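Local coordinates for protein nitroreductase (Desulfitobacterium hafniense, PDB 3PXV) that binds flavin mononucleotide as its cofactor and, as a member of the nitroreductase family, probably works as an oxidoreductase, at residues E12-R17 / G169-T174; R17-E22 / G128-M133; E34-A39 / G114-T119; A47-V52 / V98-P103. All blocks are in the same frame, centred on the assembly; numbering follows the deposited sequence. Where two conformers were deposited one is given.

Interaction 1: E12-R17 / G169-T174. With FMN (flavin mononucleotide), chain F.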
# COMPACT_ATOMS: atom_id res chain seq x y z
N GLU B 12 -7.60 -11.38 9.26
CA GLU B 12 -8.06 -12.56 8.54
C GLU B 12 -7.75 -12.60 7.04
O GLU B 12 -7.87 -13.65 6.43
CB GLU B 12 -9.56 -12.75 8.76
CG GLU B 12 -10.46 -11.80 7.96
CD GLU B 12 -11.90 -11.75 8.47
OE1 GLU B 12 -12.27 -12.56 9.35
OE2 GLU B 12 -12.66 -10.88 8.00
N ARG B 13 -7.36 -11.46 6.46
CA ARG B 13 -7.08 -11.37 5.05
C ARG B 13 -5.93 -12.29 4.76
O ARG B 13 -4.93 -12.26 5.42
CB ARG B 13 -6.68 -9.97 4.65
CG ARG B 13 -6.30 -9.82 3.15
CD ARG B 13 -5.07 -8.90 2.93
NE ARG B 13 -4.00 -9.38 3.79
CZ ARG B 13 -3.22 -10.44 3.55
NH1 ARG B 13 -3.30 -11.13 2.42
NH2 ARG B 13 -2.31 -10.77 4.43
N TYR B 14 -6.09 -13.12 3.73
CA TYR B 14 -5.09 -14.12 3.38
C TYR B 14 -5.01 -14.17 1.85
O TYR B 14 -5.93 -13.70 1.16
CB TYR B 14 -5.52 -15.50 3.95
CG TYR B 14 -6.71 -16.13 3.22
CD1 TYR B 14 -8.02 -15.82 3.57
CD2 TYR B 14 -6.52 -17.06 2.18
CE1 TYR B 14 -9.11 -16.38 2.90
CE2 TYR B 14 -7.61 -17.63 1.51
CZ TYR B 14 -8.90 -17.29 1.87
OH TYR B 14 -9.98 -17.85 1.22
N SER B 15 -3.93 -14.75 1.33
CA SER B 15 -3.76 -14.90 -0.10
C SER B 15 -4.43 -16.17 -0.60
O SER B 15 -3.98 -17.27 -0.31
CB SER B 15 -2.29 -14.91 -0.47
OG SER B 15 -1.73 -13.63 -0.35
N CYS B 16 -5.51 -16.03 -1.35
CA CYS B 16 -6.20 -17.21 -1.88
C CYS B 16 -5.54 -17.71 -3.17
O CYS B 16 -5.27 -16.90 -4.09
CB CYS B 16 -7.67 -16.87 -2.15
SG CYS B 16 -8.63 -18.18 -2.89
N ARG B 17 -5.29 -19.01 -3.26
CA ARG B 17 -4.70 -19.57 -4.47
C ARG B 17 -5.51 -20.74 -5.09
O ARG B 17 -4.96 -21.66 -5.67
CB ARG B 17 -3.26 -20.00 -4.19
CG ARG B 17 -2.36 -18.83 -3.94
CD ARG B 17 -0.90 -19.25 -3.90
NE ARG B 17 -0.09 -18.07 -3.64
CZ ARG B 17 0.33 -17.70 -2.43
NH1 ARG B 17 0.05 -18.44 -1.35
NH2 ARG B 17 1.05 -16.59 -2.31
N GLY B 169 -12.54 -13.45 -6.21
CA GLY B 169 -13.52 -14.51 -6.40
C GLY B 169 -13.93 -15.11 -5.08
O GLY B 169 -13.81 -14.48 -4.05
N HIS B 170 -14.47 -16.32 -5.14
CA HIS B 170 -14.83 -17.08 -3.94
C HIS B 170 -13.81 -18.20 -3.77
O HIS B 170 -13.44 -18.85 -4.75
CB HIS B 170 -16.24 -17.64 -4.05
CG HIS B 170 -17.29 -16.59 -3.97
ND1 HIS B 170 -17.69 -16.03 -2.78
CD2 HIS B 170 -18.02 -15.98 -4.94
CE1 HIS B 170 -18.61 -15.12 -3.01
NE2 HIS B 170 -18.83 -15.06 -4.32
N ALA B 171 -13.34 -18.39 -2.54
CA ALA B 171 -12.34 -19.45 -2.26
C ALA B 171 -12.91 -20.85 -2.43
O ALA B 171 -13.99 -21.15 -1.92
CB ALA B 171 -11.76 -19.31 -0.83
N ASN B 172 -12.19 -21.67 -3.18
CA ASN B 172 -12.52 -23.07 -3.30
C ASN B 172 -11.83 -23.71 -2.11
O ASN B 172 -12.44 -24.49 -1.39
CB ASN B 172 -12.02 -23.65 -4.61
CG ASN B 172 -12.47 -25.08 -4.82
OD1 ASN B 172 -13.57 -25.48 -4.42
ND2 ASN B 172 -11.63 -25.86 -5.48
N THR B 173 -10.56 -23.37 -1.91
CA THR B 173 -9.78 -23.86 -0.77
C THR B 173 -9.12 -22.67 -0.05
O THR B 173 -8.67 -21.71 -0.65
CB THR B 173 -8.75 -24.97 -1.14
OG1 THR B 173 -7.61 -24.41 -1.80
CG2 THR B 173 -9.38 -26.05 -2.04
N THR B 174 -9.09 -22.79 1.27
CA THR B 174 -8.56 -21.78 2.19
C THR B 174 -7.05 -21.89 2.51
O THR B 174 -6.35 -22.85 2.11
CB THR B 174 -9.42 -21.86 3.48
OG1 THR B 174 -10.44 -20.85 3.42
CG2 THR B 174 -8.60 -21.72 4.76
N1 FMN F . 1.29 -14.55 -4.57
C2 FMN F . 1.20 -15.33 -5.70
O2 FMN F . 0.85 -16.51 -5.65
N3 FMN F . 1.53 -14.80 -6.91
C4 FMN F . 1.94 -13.49 -7.04
O4 FMN F . 2.22 -13.08 -8.15
C4A FMN F . 2.02 -12.70 -5.89
N5 FMN F . 2.42 -11.39 -5.96
C5A FMN F . 2.25 -10.56 -4.88
C6 FMN F . 2.42 -9.18 -5.05
C7 FMN F . 2.25 -8.31 -3.98
C7M FMN F . 2.43 -6.86 -4.21
C8 FMN F . 1.92 -8.82 -2.74
C8M FMN F . 1.72 -7.94 -1.55
C9 FMN F . 1.75 -10.20 -2.56
C9A FMN F . 1.92 -11.09 -3.64
N10 FMN F . 1.77 -12.46 -3.51
C10 FMN F . 1.69 -13.24 -4.65
C1' FMN F . 1.10 -12.98 -2.28
C2' FMN F . 2.13 -13.18 -1.18
O2' FMN F . 2.83 -14.38 -1.44
C3' FMN F . 1.44 -13.20 0.17
O3' FMN F . 0.80 -11.96 0.43
C4' FMN F . 2.45 -13.45 1.28
O4' FMN F . 2.97 -14.73 1.05
C5' FMN F . 1.83 -13.37 2.67
O5' FMN F . 0.76 -14.30 2.78
P FMN F . -0.74 -13.80 3.04
O1P FMN F . -1.62 -15.00 2.92
O2P FMN F . -1.20 -12.74 2.02
O3P FMN F . -0.73 -13.28 4.44
O HOH W 1 -6.20 -20.81 -0.99
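FMN O2P is gripped from two residues of the 12-17 loop: S15 OG donates to it at 2.6 Å, and R13 NH1 at 2.7 Å. R13 NH2 reaches past it to FMN O3P (3.0 Å), giving O2P only a weak second bond, while the backbone S15 N donates to FMN O1P at 2.8 Å. Further along the cofactor, R17 NE points almost straight at FMN O2 (2.7 Å, 173°) and R17 NH2 at FMN N1 (3.1 Å), both in at the guanidinium edge. With a leucine in place of R17, O2 and N1 would probably lose these donors, and the pyrimidine end of the flavin the positive charge beside it. Against the 169-174 loop the packing is light. A171 CB sits at the edge of the Y14 ring, 3.1 Å from Y14 OH, and is met again by C16 SG (3.9 Å), which a chi1 of 176° carries to this methyl. One water joins R17 N to T173 O. The first loop follows helix 5-12; R13 lies along helix 106-126, and C16 and A171 both rest on A130 of strand 130-133, beyond which strand 161-169 runs out into the second loop.

Interaction 2: R17-E22 / G128-M133. With FMN (flavin mononucleotide), chain F.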
# COMPACT_ATOMS: atom_id res chain seq x y z
N ARG B 17 -5.29 -19.01 -3.26
CA ARG B 17 -4.70 -19.57 -4.47
C ARG B 17 -5.51 -20.74 -5.09
O ARG B 17 -4.96 -21.66 -5.67
CB ARG B 17 -3.26 -20.00 -4.19
CG ARG B 17 -2.36 -18.83 -3.94
CD ARG B 17 -0.90 -19.25 -3.90
NE ARG B 17 -0.09 -18.07 -3.64
CZ ARG B 17 0.33 -17.70 -2.43
NH1 ARG B 17 0.05 -18.44 -1.35
NH2 ARG B 17 1.05 -16.59 -2.31
N ASP B 18 -6.83 -20.65 -4.99
CA ASP B 18 -7.70 -21.68 -5.51
C ASP B 18 -9.10 -21.10 -5.45
O ASP B 18 -9.76 -21.10 -4.40
CB ASP B 18 -7.57 -22.93 -4.64
CG ASP B 18 -8.43 -24.07 -5.11
OD1 ASP B 18 -8.93 -24.00 -6.24
OD2 ASP B 18 -8.58 -25.04 -4.36
N PHE B 19 -9.54 -20.57 -6.58
CA PHE B 19 -10.85 -19.93 -6.70
C PHE B 19 -11.89 -20.77 -7.44
O PHE B 19 -11.56 -21.52 -8.34
CB PHE B 19 -10.70 -18.62 -7.49
CG PHE B 19 -9.86 -17.56 -6.81
CD1 PHE B 19 -8.50 -17.50 -7.01
CD2 PHE B 19 -10.46 -16.58 -6.04
CE1 PHE B 19 -7.74 -16.49 -6.42
CE2 PHE B 19 -9.70 -15.58 -5.43
CZ PHE B 19 -8.35 -15.54 -5.63
N LYS B 20 -13.15 -20.61 -7.05
CA LYS B 20 -14.29 -21.20 -7.73
C LYS B 20 -14.50 -20.33 -8.97
O LYS B 20 -13.96 -19.21 -9.05
CB LYS B 20 -15.54 -21.19 -6.83
CG LYS B 20 -15.38 -22.04 -5.54
CD LYS B 20 -16.45 -21.76 -4.45
CE LYS B 20 -17.63 -22.68 -4.49
NZ LYS B 20 -17.28 -24.10 -4.12
N ASN B 21 -15.25 -20.82 -9.96
CA ASN B 21 -15.47 -20.04 -11.18
C ASN B 21 -16.57 -18.97 -11.04
O ASN B 21 -16.73 -18.12 -11.92
CB ASN B 21 -15.68 -20.95 -12.42
CG ASN B 21 -16.95 -21.79 -12.35
OD1 ASN B 21 -17.61 -21.86 -11.32
ND2 ASN B 21 -17.28 -22.45 -13.46
N GLU B 22 -17.29 -18.98 -9.92
CA GLU B 22 -18.37 -18.04 -9.66
C GLU B 22 -17.91 -16.59 -9.60
O GLU B 22 -17.04 -16.23 -8.80
CB GLU B 22 -19.07 -18.40 -8.35
CG GLU B 22 -20.36 -17.60 -8.08
CD GLU B 22 -20.98 -17.94 -6.73
OE1 GLU B 22 -20.25 -18.40 -5.81
OE2 GLU B 22 -22.20 -17.74 -6.59
N GLY B 128 -16.50 -10.63 2.04
CA GLY B 128 -16.53 -12.08 1.86
C GLY B 128 -15.97 -12.52 0.51
O GLY B 128 -16.16 -13.67 0.11
N ILE B 129 -15.28 -11.60 -0.18
CA ILE B 129 -14.65 -11.91 -1.47
C ILE B 129 -13.16 -12.25 -1.29
O ILE B 129 -12.36 -11.42 -0.86
CB ILE B 129 -14.76 -10.73 -2.46
CG1 ILE B 129 -16.23 -10.37 -2.72
CG2 ILE B 129 -14.05 -11.06 -3.76
CD1 ILE B 129 -17.11 -11.56 -3.14
N ALA B 130 -12.80 -13.48 -1.64
CA ALA B 130 -11.44 -13.95 -1.56
C ALA B 130 -10.60 -13.19 -2.58
O ALA B 130 -11.08 -12.80 -3.64
CB ALA B 130 -11.37 -15.46 -1.82
N ASN B 131 -9.32 -13.00 -2.26
CA ASN B 131 -8.44 -12.23 -3.11
C ASN B 131 -6.96 -12.59 -2.94
O ASN B 131 -6.57 -13.30 -2.01
CB ASN B 131 -8.61 -10.75 -2.78
CG ASN B 131 -8.32 -10.44 -1.33
OD1 ASN B 131 -7.16 -10.17 -0.97
ND2 ASN B 131 -9.35 -10.53 -0.45
N ILE B 132 -6.15 -12.08 -3.86
CA ILE B 132 -4.71 -12.22 -3.79
C ILE B 132 -4.06 -11.16 -4.68
O ILE B 132 -4.51 -10.95 -5.81
CB ILE B 132 -4.22 -13.62 -4.23
CG1 ILE B 132 -2.73 -13.76 -3.91
CG2 ILE B 132 -4.43 -13.86 -5.76
CD1 ILE B 132 -2.14 -15.12 -4.28
N MSE B 133 -3.00 -10.51 -4.16
CA MSE B 133 -2.17 -9.58 -4.96
C MSE B 133 -1.38 -10.44 -5.94
O MSE B 133 -0.80 -11.46 -5.58
CB MSE B 133 -1.20 -8.78 -4.08
CG MSE B 133 -1.59 -7.30 -3.84
SE MSE B 133 -3.06 -7.06 -2.68
CE MSE B 133 -2.10 -6.62 -1.12
N1 FMN F . 1.29 -14.55 -4.57
C2 FMN F . 1.20 -15.33 -5.70
O2 FMN F . 0.85 -16.51 -5.65
N3 FMN F . 1.53 -14.80 -6.91
C4 FMN F . 1.94 -13.49 -7.04
O4 FMN F . 2.22 -13.08 -8.15
C4A FMN F . 2.02 -12.70 -5.89
N5 FMN F . 2.42 -11.39 -5.96
C5A FMN F . 2.25 -10.56 -4.88
C6 FMN F . 2.42 -9.18 -5.05
C7 FMN F . 2.25 -8.31 -3.98
C7M FMN F . 2.43 -6.86 -4.21
C8 FMN F . 1.92 -8.82 -2.74
C8M FMN F . 1.72 -7.94 -1.55
C9 FMN F . 1.75 -10.20 -2.56
C9A FMN F . 1.92 -11.09 -3.64
N10 FMN F . 1.77 -12.46 -3.51
C10 FMN F . 1.69 -13.24 -4.65
C1' FMN F . 1.10 -12.98 -2.28
C2' FMN F . 2.13 -13.18 -1.18
O2' FMN F . 2.83 -14.38 -1.44
C3' FMN F . 1.44 -13.20 0.17
O3' FMN F . 0.80 -11.96 0.43
C4' FMN F . 2.45 -13.45 1.28
O4' FMN F . 2.97 -14.73 1.05
C5' FMN F . 1.83 -13.37 2.67
O5' FMN F . 0.76 -14.30 2.78
P FMN F . -0.74 -13.80 3.04
O1P FMN F . -1.62 -15.00 2.92
O2P FMN F . -1.20 -12.74 2.02
O3P FMN F . -0.73 -13.28 4.44
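R17 and I132 meet at about a right angle, I132 CD1 resting 3.6 Å from R17 NE and also touching R17 CG. This is a van der Waals contact of a methyl with the side of an arginine chain whose polar end is already committed to the flavin. I132 can make it because its chain is fully extended, with CG1 anti to the backbone N (chi1 -171°), and the same methyl lies 3.5 Å from FMN N1. The apolar contacts belong to F19: its CE2 packs on A130 CB at 4.0 Å, and its CZ looks toward I132 CG2 at 4.3 Å.

The ring of F19 also meets the strand backbone edge-on. A130 O lies in the ring plane, 3.6 Å from F19 CE2, so a ring C-H rather than the pi face meets the carbonyl.

Hydrogen bonding across the pair is absent; the polar order lies within the strand segment. N131 ND2 bonds I129 O at 3.2 Å, in the carbonyl plane, and has T125 OG1 as a further partner, tying the strand start to the end of helix 106-126, which G128 closes as the C-prime residue of a Schellman motif.

At the far end, M133, a selenomethionine here, places its backbone O 3.1 Å from FMN C4A, and its CB lies over the benzenoid ring on that same face. Strand 130-133 thus forms one wall of the isoalloxazine pocket of the FMN-dependent nitroreductase fold.

Interaction 3: E34-A39 / G114-T119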
# COMPACT_ATOMS: atom_id res chain seq x y z
N GLU B 34 -14.88 1.28 -5.60
CA GLU B 34 -15.16 2.59 -5.00
C GLU B 34 -14.21 2.74 -3.84
O GLU B 34 -13.70 3.80 -3.58
CB GLU B 34 -16.63 2.71 -4.54
CG GLU B 34 -16.98 3.87 -3.54
CD GLU B 34 -16.88 5.30 -4.11
OE1 GLU B 34 -16.69 5.48 -5.32
OE2 GLU B 34 -17.01 6.26 -3.32
N ALA B 35 -13.95 1.64 -3.13
CA ALA B 35 -13.04 1.65 -2.00
C ALA B 35 -11.63 1.96 -2.49
O ALA B 35 -10.92 2.77 -1.89
CB ALA B 35 -13.09 0.32 -1.26
N ALA B 36 -11.24 1.36 -3.60
CA ALA B 36 -9.90 1.58 -4.15
C ALA B 36 -9.62 3.06 -4.44
O ALA B 36 -8.59 3.60 -4.05
CB ALA B 36 -9.70 0.72 -5.41
N ILE B 37 -10.57 3.74 -5.07
CA ILE B 37 -10.36 5.14 -5.42
C ILE B 37 -10.36 6.06 -4.19
O ILE B 37 -10.04 7.24 -4.30
CB ILE B 37 -11.33 5.63 -6.55
CG1 ILE B 37 -12.81 5.58 -6.14
CG2 ILE B 37 -11.13 4.79 -7.82
CD1 ILE B 37 -13.69 6.47 -7.03
N GLN B 38 -10.69 5.51 -3.03
CA GLN B 38 -10.65 6.27 -1.78
C GLN B 38 -9.25 6.15 -1.13
O GLN B 38 -8.99 6.71 -0.05
CB GLN B 38 -11.76 5.82 -0.81
CG GLN B 38 -13.18 6.14 -1.32
CD GLN B 38 -14.30 5.36 -0.63
OE1 GLN B 38 -14.09 4.28 -0.07
NE2 GLN B 38 -15.52 5.89 -0.72
N ALA B 39 -8.37 5.42 -1.81
CA ALA B 39 -7.00 5.26 -1.34
C ALA B 39 -6.27 6.61 -1.38
O ALA B 39 -6.45 7.39 -2.31
CB ALA B 39 -6.25 4.23 -2.21
N GLY B 114 0.71 0.29 -3.98
CA GLY B 114 0.54 -0.67 -2.89
C GLY B 114 -0.55 -0.24 -1.93
O GLY B 114 -1.28 -1.07 -1.41
N ILE B 115 -0.65 1.07 -1.71
CA ILE B 115 -1.70 1.61 -0.86
C ILE B 115 -3.05 1.26 -1.43
O ILE B 115 -3.95 0.89 -0.70
CB ILE B 115 -1.58 3.12 -0.76
CG1 ILE B 115 -0.35 3.45 0.10
CG2 ILE B 115 -2.87 3.72 -0.18
CD1 ILE B 115 -0.08 4.94 0.31
N LEU B 116 -3.20 1.37 -2.74
CA LEU B 116 -4.48 1.09 -3.35
C LEU B 116 -4.78 -0.42 -3.39
O LEU B 116 -5.93 -0.84 -3.14
CB LEU B 116 -4.55 1.74 -4.72
CG LEU B 116 -5.80 1.61 -5.59
CD1 LEU B 116 -5.92 2.80 -6.50
CD2 LEU B 116 -5.77 0.29 -6.40
N CYS B 117 -3.77 -1.24 -3.70
CA CYS B 117 -3.99 -2.68 -3.78
C CYS B 117 -4.41 -3.25 -2.44
O CYS B 117 -5.26 -4.12 -2.40
CB CYS B 117 -2.81 -3.42 -4.41
SG CYS B 117 -2.73 -3.03 -6.20
N GLN B 118 -3.82 -2.75 -1.35
CA GLN B 118 -4.21 -3.19 0.00
C GLN B 118 -5.64 -2.72 0.28
O GLN B 118 -6.43 -3.46 0.86
CB GLN B 118 -3.23 -2.70 1.08
CG GLN B 118 -3.57 -3.06 2.51
CD GLN B 118 -3.59 -4.55 2.82
OE1 GLN B 118 -3.62 -5.37 1.93
NE2 GLN B 118 -3.59 -4.91 4.10
N THR B 119 -5.99 -1.51 -0.14
CA THR B 119 -7.37 -1.05 0.08
C THR B 119 -8.36 -1.99 -0.62
O THR B 119 -9.40 -2.35 -0.05
CB THR B 119 -7.54 0.35 -0.42
OG1 THR B 119 -6.57 1.18 0.23
CG2 THR B 119 -8.96 0.85 -0.12
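T119 and L116 press methyl groups against the flat groups of this contact, which are peptide carbonyls, not rings. T119 CG2 comes within 3.3 Å of A35 O, and L116 CD1 within 3.7 Å of A36 O. Both oxygens are already used inside their own segment, A35 O by Q38 N and A36 O by A39 N, the latter closing a type I turn from A36 to A39. A third carbonyl, I115 O, is held from opposite faces of its plane: T119 N comes from one and T119 OG1 from the other, the hydroxyl at 2.8 Å. That bond fixes the rotation of T119, whose CG2, anti to the backbone N, is thereby aimed at A35.

In the nitroreductase fold, helix 106-126 is a long central helix, and here the last part of helix 26-36 and the turn that follows pack beside it through A35, A36 and A39, small enough to bring the backbones close. A39 CB fits into the shallow patch formed by L116 CA at 3.8 Å, I115 CG2 at 4.0 Å and T119 OG1. One turn back, A36 CB lies 4.0 Å from L116 CG.

The second subunit bears on the same region. T119 OG1 is also hydrogen-bonded to Q118 NE2 of that subunit, and I37 O to its H178 NE2. I115 touches a bound FMN and packs on M133 of the second subunit.

Interaction 4: A47-V52 / V98-P103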
# COMPACT_ATOMS: atom_id res chain seq x y z
N ALA B 47 -1.85 8.60 -9.55
CA ALA B 47 -1.21 8.18 -10.79
C ALA B 47 -1.47 6.69 -11.04
O ALA B 47 -0.55 5.91 -11.26
CB ALA B 47 0.30 8.48 -10.72
N TRP B 48 -2.74 6.33 -10.99
CA TRP B 48 -3.20 4.99 -11.19
C TRP B 48 -4.57 4.96 -11.83
O TRP B 48 -5.12 6.02 -12.11
CB TRP B 48 -3.24 4.24 -9.87
CG TRP B 48 -3.61 4.99 -8.60
CD1 TRP B 48 -2.78 5.19 -7.56
CD2 TRP B 48 -4.89 5.50 -8.19
NE1 TRP B 48 -3.44 5.83 -6.54
CE2 TRP B 48 -4.74 6.02 -6.89
CE3 TRP B 48 -6.15 5.57 -8.78
CZ2 TRP B 48 -5.79 6.62 -6.19
CZ3 TRP B 48 -7.19 6.17 -8.08
CH2 TRP B 48 -7.00 6.68 -6.80
N ARG B 49 -5.06 3.76 -12.15
CA ARG B 49 -6.44 3.57 -12.62
C ARG B 49 -6.92 2.25 -12.03
O ARG B 49 -6.10 1.39 -11.69
CB ARG B 49 -6.56 3.47 -14.15
CG ARG B 49 -6.18 4.69 -14.94
CD ARG B 49 -7.13 5.87 -14.72
NE ARG B 49 -6.73 6.99 -15.58
CZ ARG B 49 -5.71 7.82 -15.35
NH1 ARG B 49 -4.95 7.69 -14.27
NH2 ARG B 49 -5.44 8.79 -16.21
N VAL B 50 -8.24 2.08 -11.93
CA VAL B 50 -8.83 0.87 -11.36
C VAL B 50 -9.63 0.19 -12.48
O VAL B 50 -10.76 0.61 -12.79
CB VAL B 50 -9.70 1.22 -10.13
CG1 VAL B 50 -10.45 0.00 -9.59
CG2 VAL B 50 -8.83 1.83 -9.07
N ILE B 51 -9.03 -0.83 -13.09
CA ILE B 51 -9.64 -1.54 -14.20
C ILE B 51 -10.17 -2.89 -13.70
O ILE B 51 -9.39 -3.79 -13.40
CB ILE B 51 -8.60 -1.75 -15.34
CG1 ILE B 51 -8.04 -0.40 -15.78
CG2 ILE B 51 -9.23 -2.47 -16.55
CD1 ILE B 51 -6.94 -0.52 -16.76
N VAL B 52 -11.50 -3.01 -13.61
CA VAL B 52 -12.14 -4.25 -13.14
C VAL B 52 -12.32 -5.16 -14.33
O VAL B 52 -13.19 -4.92 -15.16
CB VAL B 52 -13.55 -3.99 -12.48
CG1 VAL B 52 -14.22 -5.31 -12.14
CG2 VAL B 52 -13.43 -3.14 -11.22
N VAL B 98 -6.87 -4.74 -12.28
CA VAL B 98 -5.53 -4.40 -12.75
C VAL B 98 -5.29 -2.93 -12.44
O VAL B 98 -6.14 -2.11 -12.75
CB VAL B 98 -5.40 -4.66 -14.27
CG1 VAL B 98 -4.01 -4.24 -14.77
CG2 VAL B 98 -5.68 -6.17 -14.55
N VAL B 99 -4.15 -2.62 -11.81
CA VAL B 99 -3.79 -1.25 -11.45
C VAL B 99 -2.57 -0.78 -12.21
O VAL B 99 -1.44 -1.07 -11.83
CB VAL B 99 -3.55 -1.08 -9.93
CG1 VAL B 99 -3.34 0.40 -9.61
CG2 VAL B 99 -4.71 -1.58 -9.15
N PRO B 100 -2.78 -0.12 -13.35
CA PRO B 100 -1.65 0.42 -14.07
C PRO B 100 -1.16 1.71 -13.41
O PRO B 100 -1.90 2.35 -12.67
CB PRO B 100 -2.24 0.72 -15.45
CG PRO B 100 -3.63 1.09 -15.15
CD PRO B 100 -4.04 0.10 -14.09
N ILE B 101 0.07 2.10 -13.68
CA ILE B 101 0.61 3.27 -13.03
C ILE B 101 1.45 4.10 -14.00
O ILE B 101 1.89 3.59 -15.04
CB ILE B 101 1.47 2.91 -11.76
CG1 ILE B 101 2.67 2.05 -12.11
CG2 ILE B 101 0.66 2.17 -10.70
CD1 ILE B 101 3.66 1.99 -10.94
N ASP B 102 1.63 5.37 -13.65
CA ASP B 102 2.44 6.29 -14.43
C ASP B 102 3.88 6.02 -13.99
O ASP B 102 4.20 6.21 -12.83
CB ASP B 102 2.03 7.74 -14.13
CG ASP B 102 2.74 8.78 -15.01
OD1 ASP B 102 3.71 8.44 -15.71
OD2 ASP B 102 2.31 9.95 -15.00
N PRO B 103 4.74 5.53 -14.88
CA PRO B 103 6.12 5.26 -14.49
C PRO B 103 7.03 6.50 -14.32
O PRO B 103 8.11 6.36 -13.78
CB PRO B 103 6.63 4.40 -15.65
CG PRO B 103 5.83 4.80 -16.81
CD PRO B 103 4.47 5.11 -16.27
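The P100 ring is the main bump here, and R49 and I51 make its hollow: P100 CG rests 3.9 Å from R49 CB, P100 CD 4.0 Å from I51 CD1. P100 CD also lies 3.4 Å from R49 O. A glycine in place of P100 would probably open a gap between R49 and I51 and let the strand flex there. Next to it, on the same face, I51 CB and V98 CB sit side by side. On the other face V99 CG1 nudges W48 CB at 3.9 Å, while the indole, turned by chi1 of 35°, swings off this strand pair. Toward the A47 end, A47 CB and D102 CB touch.

Two backbone bonds make I51 and V98 a hydrogen-bonded antiparallel pair: V98 N to I51 O at 2.9 Å and I51 N to V98 O at 3.2 Å. Toward the loop a weak R49 N to P100 O comes next, then D102 N to A47 O (3.3 Å).

Strand 50-53 thus runs antiparallel to 95-101. V50 faces helix 26-36, W48 and V99 lie on L116 of helix 106-126, F156 covers I51 and P100, and beyond strand 50-53 a strand of the second subunit continues the sheet in parallel.

How the interactions relate
Interactions 2, 3 and 4 are buried, whereas interaction 1 is a surface contact. Interactions 1 and 2 share R17 and the same FMN: one supplies charged and hydroxyl donors from a loop, the other adds, beside the shared R17, the backbone and aliphatic groups of strand 130-133, with F19 packed on the strand; D18 ties them through N172 and T173. Interactions 3 and 4 touch too, L116 packing on W48 and V99, and A36 on V50, so helices cover the sheet there. Interaction 3 is alanine and methyl packing, interaction 4 backbone pairing, and both reach the second subunit. Interactions 2 and 4, centres about 21 Å apart, lie at the sheet's outermost strands within this chain; beyond 50-53 the second subunit carries it on.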